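Glucose-6-phosphate isomerase (Thermus thermophilus, PDB 1ZZG) probably catalyses the reversible isomerisation of glucose 6-phosphate to fructose 6-phosphate, a step shared by glycolysis and gluconeogenesis. Local coordinates at residues E55-R60 with D205-L210; L155-D160 with E173-F178. All coordinates share one frame; numbering follows the deposited sequence.

Contact 1: E55-R60 with D205-L210; sequences EVRRYR and DLDALL
A salt-bridge network at the N-terminal end of helix 206-221 joins Arg57, on helix 52-61, to Asp205 and Asp207. Its centre is OD2 of Asp207, which Arg57 grips side-on with two nitrogens: NH2 donates at 2.9 Å with an N-H...O angle of 151°, and NE at 3.2 Å along a more bent path. The carboxylate and guanidinium planes lie only 12° apart, so the acceptor stays close to the plane of both N-H groups, NH2 meeting it nearly along the C-O axis and NE on the syn side. An arm extended from CG to NE carries the charge across to the other helix. There NH2 of Arg57 also forms a longer salt bridge, 3.5 Å, to OD1 of Asp205.

That second carboxylate belongs to a helix cap. Asp205 is the N-cap residue of helix 206-221, and the same OD1 accepts a weak capping bond from Ala208 N, so one oxygen serves both the cap and the arginine. Two acidic groups at this helix start would be expected to offset the positive end of its dipole, and Arg57 would offset part of their negative charge.

Leu206 supplies the apolar part. CG of Leu206 lies over one face of the Arg57 guanidinium, toward the rim, while its CD1 packs against Arg57 CG at 4.1 Å and Val56 CG1 at 4.2 Å. The two helices run nearly antiparallel, at 158°, but their axes come no nearer than 12.7 Å, and these side chains span the gap. Helix 193-201 packs against the same pair, Ala200 touching Val56 and Leu199 touching Leu206.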
ATOM      1  N   GLU A  55       6.081 -30.792  -8.529  1.00 33.50           N
ATOM      2  CA  GLU A  55       5.035 -31.311  -7.657  1.00 33.88           C
ATOM      3  C   GLU A  55       3.895 -30.288  -7.568  1.00 32.83           C
ATOM      4  O   GLU A  55       2.715 -30.651  -7.537  1.00 30.88           O
ATOM      5  CB  GLU A  55       5.619 -31.570  -6.270  1.00 36.90           C
ATOM      6  CG  GLU A  55       4.648 -32.150  -5.266  1.00 42.94           C
ATOM      7  CD  GLU A  55       5.258 -32.264  -3.876  1.00 44.94           C
ATOM      8  OE1 GLU A  55       6.359 -32.843  -3.750  1.00 47.33           O
ATOM      9  OE2 GLU A  55       4.633 -31.776  -2.910  1.00 47.84           O
ATOM     10  N   VAL A  56       4.256 -29.009  -7.521  1.00 30.29           N
ATOM     11  CA  VAL A  56       3.267 -27.938  -7.459  1.00 27.95           C
ATOM     12  C   VAL A  56       2.479 -27.896  -8.770  1.00 28.15           C
ATOM     13  O   VAL A  56       1.248 -27.829  -8.765  1.00 27.67           O
ATOM     14  CB  VAL A  56       3.945 -26.564  -7.216  1.00 27.80           C
ATOM     15  CG1 VAL A  56       2.946 -25.427  -7.422  1.00 27.37           C
ATOM     16  CG2 VAL A  56       4.506 -26.516  -5.800  1.00 25.90           C
ATOM     17  N   ARG A  57       3.188 -27.945  -9.895  1.00 29.15           N
ATOM     18  CA  ARG A  57       2.532 -27.919 -11.196  1.00 31.33           C
ATOM     19  C   ARG A  57       1.573 -29.097 -11.375  1.00 30.71           C
ATOM     20  O   ARG A  57       0.447 -28.926 -11.840  1.00 30.70           O
ATOM     21  CB  ARG A  57       3.567 -27.947 -12.326  1.00 32.93           C
ATOM     22  CG  ARG A  57       4.267 -26.620 -12.619  1.00 35.98           C
ATOM     23  CD  ARG A  57       5.264 -26.816 -13.764  1.00 40.12           C
ATOM     24  NE  ARG A  57       5.949 -25.593 -14.185  1.00 40.69           N
ATOM     25  CZ  ARG A  57       5.335 -24.545 -14.719  1.00 39.12           C
ATOM     26  NH1 ARG A  57       4.022 -24.570 -14.890  1.00 41.49           N
ATOM     27  NH2 ARG A  57       6.033 -23.482 -15.097  1.00 37.96           N
ATOM     28  N   ARG A  58       2.020 -30.294 -11.018  1.00 32.46           N
ATOM     29  CA  ARG A  58       1.167 -31.466 -11.173  1.00 33.45           C
ATOM     30  C   ARG A  58      -0.110 -31.343 -10.348  1.00 32.33           C
ATOM     31  O   ARG A  58      -1.190 -31.728 -10.799  1.00 33.00           O
ATOM     32  CB  ARG A  58       1.933 -32.735 -10.792  1.00 34.29           C
ATOM     33  CG  ARG A  58       3.075 -33.076 -11.755  1.00 36.82           C
ATOM     34  CD  ARG A  58       2.587 -33.235 -13.202  1.00 39.90           C
ATOM     35  NE  ARG A  58       2.592 -31.991 -13.977  1.00 42.99           N
ATOM     36  CZ  ARG A  58       3.694 -31.363 -14.384  1.00 43.93           C
ATOM     37  NH1 ARG A  58       4.890 -31.856 -14.089  1.00 46.07           N
ATOM     38  NH2 ARG A  58       3.603 -30.245 -15.095  1.00 44.18           N
ATOM     39  N   TYR A  59       0.014 -30.796  -9.144  1.00 31.39           N
ATOM     40  CA  TYR A  59      -1.145 -30.613  -8.278  1.00 29.80           C
ATOM     41  C   TYR A  59      -2.123 -29.632  -8.909  1.00 28.93           C
ATOM     42  O   TYR A  59      -3.332 -29.851  -8.894  1.00 28.57           O
ATOM     43  CB  TYR A  59      -0.719 -30.082  -6.906  1.00 29.10           C
ATOM     44  CG  TYR A  59      -1.891 -29.696  -6.031  1.00 28.42           C
ATOM     45  CD1 TYR A  59      -2.726 -30.667  -5.479  1.00 29.48           C
ATOM     46  CD2 TYR A  59      -2.183 -28.357  -5.779  1.00 27.60           C
ATOM     47  CE1 TYR A  59      -3.821 -30.311  -4.699  1.00 26.73           C
ATOM     48  CE2 TYR A  59      -3.269 -27.993  -5.005  1.00 27.20           C
ATOM     49  CZ  TYR A  59      -4.085 -28.971  -4.467  1.00 28.76           C
ATOM     50  OH  TYR A  59      -5.151 -28.601  -3.684  1.00 25.40           O
ATOM     51  N   ARG A  60      -1.591 -28.544  -9.460  1.00 28.65           N
ATOM     52  CA  ARG A  60      -2.419 -27.519 -10.085  1.00 28.66           C
ATOM     53  C   ARG A  60      -3.178 -28.101 -11.266  1.00 28.88           C
ATOM     54  O   ARG A  60      -4.392 -27.927 -11.388  1.00 29.01           O
ATOM     55  CB  ARG A  60      -1.545 -26.350 -10.559  1.00 27.77           C
ATOM     56  CG  ARG A  60      -2.322 -25.157 -11.101  1.00 27.63           C
ATOM     57  CD  ARG A  60      -2.640 -25.249 -12.597  1.00 28.58           C
ATOM     58  NE  ARG A  60      -3.439 -24.096 -13.015  1.00 29.33           N
ATOM     59  CZ  ARG A  60      -4.749 -23.975 -12.802  1.00 31.69           C
ATOM     60  NH1 ARG A  60      -5.422 -24.950 -12.192  1.00 28.49           N
ATOM     61  NH2 ARG A  60      -5.380 -22.861 -13.161  1.00 29.15           N
ATOM     62  N   ASP A 205       5.071 -18.666 -15.002  1.00 23.10           N
ATOM     63  CA  ASP A 205       6.215 -19.542 -15.257  1.00 23.96           C
ATOM     64  C   ASP A 205       7.123 -19.668 -14.026  1.00 23.26           C
ATOM     65  O   ASP A 205       8.055 -18.877 -13.837  1.00 23.72           O
ATOM     66  CB  ASP A 205       7.017 -19.010 -16.448  1.00 23.03           C
ATOM     67  CG  ASP A 205       8.101 -19.970 -16.902  1.00 23.82           C
ATOM     68  OD1 ASP A 205       8.243 -21.047 -16.288  1.00 22.33           O
ATOM     69  OD2 ASP A 205       8.808 -19.645 -17.883  1.00 24.63           O
ATOM     70  N   LEU A 206       6.844 -20.674 -13.201  1.00 24.12           N
ATOM     71  CA  LEU A 206       7.610 -20.915 -11.979  1.00 24.42           C
ATOM     72  C   LEU A 206       9.090 -21.160 -12.266  1.00 24.17           C
ATOM     73  O   LEU A 206       9.955 -20.670 -11.546  1.00 23.53           O
ATOM     74  CB  LEU A 206       7.040 -22.125 -11.238  1.00 23.43           C
ATOM     75  CG  LEU A 206       5.517 -22.140 -11.093  1.00 24.22           C
ATOM     76  CD1 LEU A 206       5.101 -23.373 -10.326  1.00 25.34           C
ATOM     77  CD2 LEU A 206       5.044 -20.877 -10.388  1.00 24.42           C
ATOM     78  N   ASP A 207       9.375 -21.920 -13.320  1.00 24.18           N
ATOM     79  CA  ASP A 207      10.753 -22.229 -13.694  1.00 24.28           C
ATOM     80  C   ASP A 207      11.567 -20.945 -13.907  1.00 23.72           C
ATOM     81  O   ASP A 207      12.697 -20.825 -13.429  1.00 23.17           O
ATOM     82  CB  ASP A 207      10.767 -23.070 -14.978  1.00 24.77           C
ATOM     83  CG  ASP A 207      10.021 -24.384 -14.821  1.00 27.51           C
ATOM     84  OD1 ASP A 207      10.671 -25.406 -14.511  1.00 30.20           O
ATOM     85  OD2 ASP A 207       8.780 -24.391 -14.989  1.00 29.53           O
ATOM     86  N   ALA A 208      10.977 -19.991 -14.622  1.00 22.94           N
ATOM     87  CA  ALA A 208      11.647 -18.731 -14.911  1.00 22.61           C
ATOM     88  C   ALA A 208      11.877 -17.945 -13.632  1.00 23.61           C
ATOM     89  O   ALA A 208      12.903 -17.297 -13.471  1.00 22.96           O
ATOM     90  CB  ALA A 208      10.820 -17.907 -15.901  1.00 23.17           C
ATOM     91  N   LEU A 209      10.920 -18.008 -12.715  1.00 23.10           N
ATOM     92  CA  LEU A 209      11.060 -17.302 -11.455  1.00 25.17           C
ATOM     93  C   LEU A 209      12.294 -17.811 -10.703  1.00 24.78           C
ATOM     94  O   LEU A 209      13.122 -17.018 -10.258  1.00 26.32           O
ATOM     95  CB  LEU A 209       9.806 -17.503 -10.600  1.00 26.22           C
ATOM     96  CG  LEU A 209       9.724 -16.749  -9.272  1.00 29.72           C
ATOM     97  CD1 LEU A 209       9.505 -15.253  -9.520  1.00 28.79           C
ATOM     98  CD2 LEU A 209       8.574 -17.331  -8.457  1.00 29.57           C
ATOM     99  N   LEU A 210      12.420 -19.132 -10.577  1.00 22.05           N
ATOM    100  CA  LEU A 210      13.553 -19.718  -9.857  1.00 22.99           C
ATOM    101  C   LEU A 210      14.879 -19.525 -10.601  1.00 22.86           C
ATOM    102  O   LEU A 210      15.932 -19.377  -9.975  1.00 22.66           O
ATOM    103  CB  LEU A 210      13.298 -21.208  -9.572  1.00 22.49           C
ATOM    104  CG  LEU A 210      12.026 -21.531  -8.763  1.00 23.57           C
ATOM    105  CD1 LEU A 210      11.958 -23.024  -8.481  1.00 22.96           C
ATOM    106  CD2 LEU A 210      12.015 -20.747  -7.450  1.00 24.43           C
TER

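Contact 2: L155-D160 with E173-F178; sequences LVVTTD and EGLKAF
Phe178, Leu175 and Val157 bury the most surface where two parallel strands meet, 155-159 and 176-179, the ends of a beta-alpha-beta unit whose connection is helix 165-173. The second strand is an outermost one of the five-stranded parallel sheet within this chain. Val157 uses both its backbone N and O: its N donates to Lys176 O at 3.0 Å, almost straight at 174°, and its O receives Phe178 N at 2.7 Å. Phe178 O then accepts from Thr159 N, which continues the parallel ladder by one further rung.

The Phe178 side chain lies on the face of the sheet that also carries Val156 and Thr158. With chi1 at -76°, CG of Phe178 is anti to the carbonyl carbon, and the ring reaches back toward Val156, whose CG2 meets its edge 3.9 Å from Phe178 CD2. Lys176, bent at chi2 and chi4, curls its chain back so that NZ sits above one ring face, offset toward the rim. Leu197 of helix 193-201 and Val56 of helix 52-61 also pack on this aromatic side chain.

On the other face Val157 CB faces Ala177 CB. Leu175, in the turn that follows Gly174, sends CD1 against Leu155 CD2 at 3.6 Å and reaches Val157 CG2 with the same methyl; Phe169 of helix 165-173 touches both leucines, tying the connecting helix to the strands it links. Where the strands begin to separate, Leu155 O and Lys176 N are too far apart to bond directly, and one water bridges them, donating to Leu155 O at 2.7 Å and accepting from Lys176 N at 2.8 Å.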
ATOM      1  N   LEU A 155      -9.354 -27.840   0.306  1.00 26.26           N
ATOM      2  CA  LEU A 155      -8.458 -27.259   1.302  1.00 26.34           C
ATOM      3  C   LEU A 155      -7.056 -27.847   1.173  1.00 27.59           C
ATOM      4  O   LEU A 155      -6.860 -29.058   1.298  1.00 26.39           O
ATOM      5  CB  LEU A 155      -8.983 -27.507   2.721  1.00 25.26           C
ATOM      6  CG  LEU A 155      -8.075 -27.006   3.852  1.00 26.85           C
ATOM      7  CD1 LEU A 155      -7.914 -25.497   3.755  1.00 25.24           C
ATOM      8  CD2 LEU A 155      -8.671 -27.388   5.202  1.00 26.25           C
ATOM      9  N   VAL A 156      -6.085 -26.980   0.906  1.00 26.07           N
ATOM     10  CA  VAL A 156      -4.697 -27.388   0.770  1.00 25.61           C
ATOM     11  C   VAL A 156      -3.881 -26.592   1.788  1.00 26.26           C
ATOM     12  O   VAL A 156      -4.110 -25.397   1.981  1.00 25.28           O
ATOM     13  CB  VAL A 156      -4.183 -27.134  -0.671  1.00 26.30           C
ATOM     14  CG1 VAL A 156      -4.398 -25.683  -1.060  1.00 26.08           C
ATOM     15  CG2 VAL A 156      -2.716 -27.520  -0.778  1.00 26.50           C
ATOM     16  N   VAL A 157      -2.933 -27.257   2.439  1.00 25.31           N
ATOM     17  CA  VAL A 157      -2.121 -26.610   3.466  1.00 26.08           C
ATOM     18  C   VAL A 157      -0.646 -26.444   3.097  1.00 26.04           C
ATOM     19  O   VAL A 157      -0.046 -27.316   2.474  1.00 24.66           O
ATOM     20  CB  VAL A 157      -2.215 -27.408   4.793  1.00 28.42           C
ATOM     21  CG1 VAL A 157      -1.382 -26.753   5.877  1.00 28.69           C
ATOM     22  CG2 VAL A 157      -3.663 -27.499   5.233  1.00 28.50           C
ATOM     23  N   THR A 158      -0.074 -25.307   3.486  1.00 24.53           N
ATOM     24  CA  THR A 158       1.337 -25.014   3.244  1.00 23.57           C
ATOM     25  C   THR A 158       1.899 -24.647   4.613  1.00 23.48           C
ATOM     26  O   THR A 158       1.569 -23.595   5.163  1.00 24.40           O
ATOM     27  CB  THR A 158       1.501 -23.825   2.273  1.00 23.14           C
ATOM     28  OG1 THR A 158       0.926 -24.165   1.003  1.00 21.44           O
ATOM     29  CG2 THR A 158       2.971 -23.479   2.095  1.00 23.27           C
ATOM     30  N   THR A 159       2.743 -25.516   5.167  1.00 22.76           N
ATOM     31  CA  THR A 159       3.295 -25.292   6.500  1.00 23.57           C
ATOM     32  C   THR A 159       4.577 -26.106   6.723  1.00 24.60           C
ATOM     33  O   THR A 159       5.009 -26.847   5.839  1.00 24.98           O
ATOM     34  CB  THR A 159       2.239 -25.690   7.569  1.00 23.64           C
ATOM     35  OG1 THR A 159       2.651 -25.245   8.866  1.00 23.40           O
ATOM     36  CG2 THR A 159       2.051 -27.202   7.593  1.00 24.11           C
ATOM     37  N   ASP A 160       5.182 -25.967   7.899  1.00 24.50           N
ATOM     38  CA  ASP A 160       6.400 -26.716   8.217  1.00 26.78           C
ATOM     39  C   ASP A 160       6.157 -28.195   7.909  1.00 27.72           C
ATOM     40  O   ASP A 160       5.051 -28.700   8.089  1.00 27.66           O
ATOM     41  CB  ASP A 160       6.753 -26.569   9.699  1.00 27.33           C
ATOM     42  CG  ASP A 160       8.086 -27.207  10.047  1.00 29.82           C
ATOM     43  OD1 ASP A 160       9.118 -26.511   9.951  1.00 30.19           O
ATOM     44  OD2 ASP A 160       8.101 -28.411  10.401  1.00 29.21           O
ATOM     45  N   GLU A 173      -6.637 -35.158   8.607  1.00 36.21           N
ATOM     46  CA  GLU A 173      -7.713 -35.091   7.626  1.00 35.82           C
ATOM     47  C   GLU A 173      -7.371 -35.588   6.224  1.00 35.59           C
ATOM     48  O   GLU A 173      -8.249 -35.663   5.361  1.00 35.83           O
ATOM     49  CB  GLU A 173      -8.230 -33.656   7.531  1.00 36.23           C
ATOM     50  CG  GLU A 173      -8.884 -33.138   8.802  1.00 37.09           C
ATOM     51  CD  GLU A 173     -10.142 -33.911   9.174  1.00 39.00           C
ATOM     52  OE1 GLU A 173     -10.663 -34.665   8.325  1.00 37.78           O
ATOM     53  OE2 GLU A 173     -10.615 -33.754  10.320  1.00 40.48           O
ATOM     54  N   GLY A 174      -6.108 -35.924   5.989  1.00 35.13           N
ATOM     55  CA  GLY A 174      -5.720 -36.402   4.673  1.00 33.95           C
ATOM     56  C   GLY A 174      -5.792 -35.300   3.633  1.00 33.56           C
ATOM     57  O   GLY A 174      -6.281 -35.505   2.514  1.00 33.09           O
ATOM     58  N   LEU A 175      -5.300 -34.124   4.006  1.00 31.48           N
ATOM     59  CA  LEU A 175      -5.306 -32.972   3.116  1.00 31.13           C
ATOM     60  C   LEU A 175      -3.996 -32.864   2.357  1.00 30.74           C
ATOM     61  O   LEU A 175      -2.946 -33.276   2.854  1.00 31.10           O
ATOM     62  CB  LEU A 175      -5.510 -31.687   3.921  1.00 28.87           C
ATOM     63  CG  LEU A 175      -6.707 -31.671   4.872  1.00 30.44           C
ATOM     64  CD1 LEU A 175      -6.726 -30.363   5.640  1.00 28.87           C
ATOM     65  CD2 LEU A 175      -7.995 -31.864   4.082  1.00 27.29           C
ATOM     66  N   LYS A 176      -4.053 -32.312   1.151  1.00 30.12           N
ATOM     67  CA  LYS A 176      -2.835 -32.125   0.379  1.00 30.82           C
ATOM     68  C   LYS A 176      -2.051 -31.087   1.169  1.00 29.48           C
ATOM     69  O   LYS A 176      -2.627 -30.141   1.713  1.00 27.85           O
ATOM     70  CB  LYS A 176      -3.137 -31.570  -1.009  1.00 32.00           C
ATOM     71  CG  LYS A 176      -1.904 -31.433  -1.892  1.00 35.77           C
ATOM     72  CD  LYS A 176      -1.326 -32.801  -2.237  1.00 39.43           C
ATOM     73  CE  LYS A 176      -0.144 -32.693  -3.188  1.00 42.53           C
ATOM     74  NZ  LYS A 176       0.992 -31.981  -2.551  1.00 44.80           N
ATOM     75  N   ALA A 177      -0.742 -31.261   1.248  1.00 29.29           N
ATOM     76  CA  ALA A 177       0.066 -30.312   1.994  1.00 29.05           C
ATOM     77  C   ALA A 177       1.417 -30.094   1.340  1.00 29.51           C
ATOM     78  O   ALA A 177       2.029 -31.020   0.804  1.00 28.72           O
ATOM     79  CB  ALA A 177       0.244 -30.793   3.429  1.00 29.41           C
ATOM     80  N   PHE A 178       1.859 -28.847   1.371  1.00 27.20           N
ATOM     81  CA  PHE A 178       3.139 -28.470   0.811  1.00 26.12           C
ATOM     82  C   PHE A 178       3.980 -27.996   1.979  1.00 24.34           C
ATOM     83  O   PHE A 178       3.447 -27.553   2.995  1.00 24.24           O
ATOM     84  CB  PHE A 178       2.951 -27.368  -0.230  1.00 25.14           C
ATOM     85  CG  PHE A 178       2.403 -27.867  -1.536  1.00 25.93           C
ATOM     86  CD1 PHE A 178       3.233 -28.499  -2.456  1.00 26.90           C
ATOM     87  CD2 PHE A 178       1.057 -27.706  -1.846  1.00 26.84           C
ATOM     88  CE1 PHE A 178       2.735 -28.960  -3.668  1.00 27.10           C
ATOM     89  CE2 PHE A 178       0.543 -28.162  -3.055  1.00 26.87           C
ATOM     90  CZ  PHE A 178       1.384 -28.790  -3.969  1.00 28.77           C
TER
HETATM   91  O   HOH W   1      -6.432 -31.430   0.014  1.00 25.26           O

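How the contacts relate
Contact 1 is partly buried and joins two helices through side chains alone; contact 2 is buried and joins neighbouring strands mainly by backbone hydrogen bonds, with apolar side chains on both faces. Charge therefore dominates the first, where a carboxylate-guanidinium network is made of residues at least partly exposed to solvent, and backbone hydrogen bonding with apolar cover the second. Their centres are about 17 Å apart, yet helix 52-61 serves both: while Arg57 and Val56 meet 205-210, Tyr59 OH packs 3.5 Å from Val156 CB and Glu55 OE2 lies 3.5 Å from Phe178 CE1. Helix 193-201 likewise touches side chains of both contacts.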